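Local atomic coordinates of YPM (Yersinia pseudotuberculosis, PDB entry 1PM4), a protein that acts as a superantigen, a mitogenic toxin of Yersinia pseudotuberculosis that probably stimulates T cells outside normal antigen recognition. Residues L49-N54 with L72-Y77. Sequence-based numbering, arbitrary orientation.
Sequences LILLRN and LKYEDY
Leu51 meets Leu72 and Tyr74 between the two sheets of a jelly-roll sandwich, where strand 47-54 of one sheet faces strand 72-78 of the other. The segments run nearly parallel, 18° between their directions, with axes 9.0 Å apart, a gap that side chains rather than backbone bonds must fill. From CB outward, Leu51 first touches Leu72: its CB lies 3.7 Å from Leu72 CD2. With CG anti to the backbone N (chi1 175°), the branch reaches across the gap, and Leu51 CD2 packs 3.6 Å from Leu72 CD2. The Leu51 and Tyr74 side chains cross at about a right angle, Leu51 CD2 lying 3.9 Å from Tyr74 CB. A branched leucine suits position 72, since CD2 packs on Leu51 while CD1 also reaches Leu49 CD2, at 4.1 Å; Trp86 borders both Leu51 and Leu72. Tyr74 spans the change to polar packing: its CB is apolar surface for Leu51, and its CE2 lies 4.0 Å from Arg53 NE. The Arg53 chain, extended from CG to NE, bridges the sheets. Its buried guanidinium is probably stabilised by Asp76 through a salt bridge, NE to OD2, although the position of Asp76 OD2 is less sure; Arg53 NH1 donates a hydrogen bond to Leu82 O.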
# COMPACT_ATOMS: atom_id res chain seq x y z
N LEU A 49 -0.46 13.52 -3.99
CA LEU A 49 0.27 13.44 -2.72
C LEU A 49 0.73 12.00 -2.49
O LEU A 49 -0.08 11.06 -2.49
CB LEU A 49 -0.69 13.80 -1.61
CG LEU A 49 -0.12 13.76 -0.21
CD1 LEU A 49 1.00 14.77 0.04
CD2 LEU A 49 -1.20 13.98 0.89
N ILE A 50 2.02 11.86 -2.24
CA ILE A 50 2.62 10.56 -2.03
C ILE A 50 3.29 10.56 -0.67
O ILE A 50 4.03 11.48 -0.33
CB ILE A 50 3.65 10.25 -3.10
CG1 ILE A 50 3.04 10.38 -4.48
CG2 ILE A 50 4.19 8.83 -2.90
CD1 ILE A 50 4.11 10.41 -5.60
N LEU A 51 2.95 9.57 0.17
CA LEU A 51 3.62 9.31 1.42
C LEU A 51 4.78 8.35 1.22
O LEU A 51 4.60 7.22 0.71
CB LEU A 51 2.60 8.76 2.46
CG LEU A 51 3.24 8.31 3.81
CD1 LEU A 51 4.08 9.42 4.56
CD2 LEU A 51 2.20 7.74 4.69
N LEU A 52 5.98 8.82 1.54
CA LEU A 52 7.15 7.98 1.53
C LEU A 52 7.65 7.72 2.94
O LEU A 52 7.59 8.61 3.82
CB LEU A 52 8.22 8.63 0.72
CG LEU A 52 7.80 9.15 -0.68
CD1 LEU A 52 8.81 10.21 -1.02
CD2 LEU A 52 7.86 8.07 -1.60
N ARG A 53 8.19 6.52 3.15
CA ARG A 53 8.85 6.16 4.40
C ARG A 53 10.29 5.76 4.18
O ARG A 53 10.61 5.16 3.17
CB ARG A 53 8.08 5.07 5.16
CG ARG A 53 7.87 5.53 6.63
CD ARG A 53 7.11 4.59 7.62
NE ARG A 53 6.56 5.24 8.84
CZ ARG A 53 7.15 6.23 9.53
NH1 ARG A 53 8.30 6.76 9.15
NH2 ARG A 53 6.55 6.72 10.61
N ASN A 54 11.16 6.06 5.14
CA ASN A 54 12.52 5.56 5.08
C ASN A 54 12.49 4.13 5.64
O ASN A 54 12.08 3.89 6.77
CB ASN A 54 13.50 6.43 5.84
CG ASN A 54 14.95 6.28 5.33
OD1 ASN A 54 15.77 7.23 5.37
ND2 ASN A 54 15.26 5.08 4.83
N LEU A 72 -5.02 11.06 3.21
CA LEU A 72 -4.15 9.93 3.30
C LEU A 72 -3.99 9.67 4.78
O LEU A 72 -3.56 10.56 5.52
CB LEU A 72 -2.82 10.31 2.72
CG LEU A 72 -1.82 9.29 2.30
CD1 LEU A 72 -0.98 9.90 1.14
CD2 LEU A 72 -0.97 8.80 3.49
N LYS A 73 -4.33 8.46 5.20
CA LYS A 73 -4.14 8.03 6.59
C LYS A 73 -3.35 6.76 6.60
O LYS A 73 -3.56 5.90 5.73
CB LYS A 73 -5.48 7.74 7.24
CG LYS A 73 -6.42 8.89 7.25
CD LYS A 73 -7.55 8.67 8.22
CE LYS A 73 -8.64 9.68 8.01
NZ LYS A 73 -9.78 9.46 8.88
N TYR A 74 -2.48 6.63 7.60
CA TYR A 74 -1.59 5.47 7.74
C TYR A 74 -1.17 5.26 9.19
O TYR A 74 -0.68 6.16 9.82
CB TYR A 74 -0.35 5.66 6.86
CG TYR A 74 0.75 4.66 7.09
CD1 TYR A 74 0.74 3.43 6.50
CD2 TYR A 74 1.77 4.97 7.94
CE1 TYR A 74 1.75 2.52 6.78
CE2 TYR A 74 2.78 4.09 8.22
CZ TYR A 74 2.76 2.88 7.66
OH TYR A 74 3.85 2.06 7.98
N GLU A 75 -1.33 4.05 9.72
CA GLU A 75 -1.01 3.78 11.09
C GLU A 75 0.26 3.04 11.17
O GLU A 75 0.38 2.03 10.52
CB GLU A 75 -2.07 2.85 11.77
CG GLU A 75 -3.46 3.32 11.73
CD GLU A 75 -4.38 2.68 12.73
OE1 GLU A 75 -4.01 1.78 13.44
OE2 GLU A 75 -5.48 3.12 12.69
N ASP A 76 1.14 3.50 12.05
CA ASP A 76 2.44 2.96 12.33
C ASP A 76 2.58 2.82 13.84
O ASP A 76 2.32 3.79 14.54
CB ASP A 76 3.46 4.02 11.85
CG ASP A 76 4.82 3.49 11.76
OD1 ASP A 76 5.40 3.25 12.84
OD2 ASP A 76 5.36 3.26 10.66
N TYR A 77 3.02 1.65 14.33
CA TYR A 77 3.26 1.44 15.77
C TYR A 77 4.66 0.90 16.02
O TYR A 77 4.92 0.18 16.99
CB TYR A 77 2.23 0.47 16.34
CG TYR A 77 0.86 1.03 16.15
CD1 TYR A 77 0.45 2.08 16.92
CD2 TYR A 77 0.05 0.61 15.10
CE1 TYR A 77 -0.76 2.67 16.73
CE2 TYR A 77 -1.17 1.18 14.91
CZ TYR A 77 -1.57 2.21 15.73
OH TYR A 77 -2.77 2.85 15.58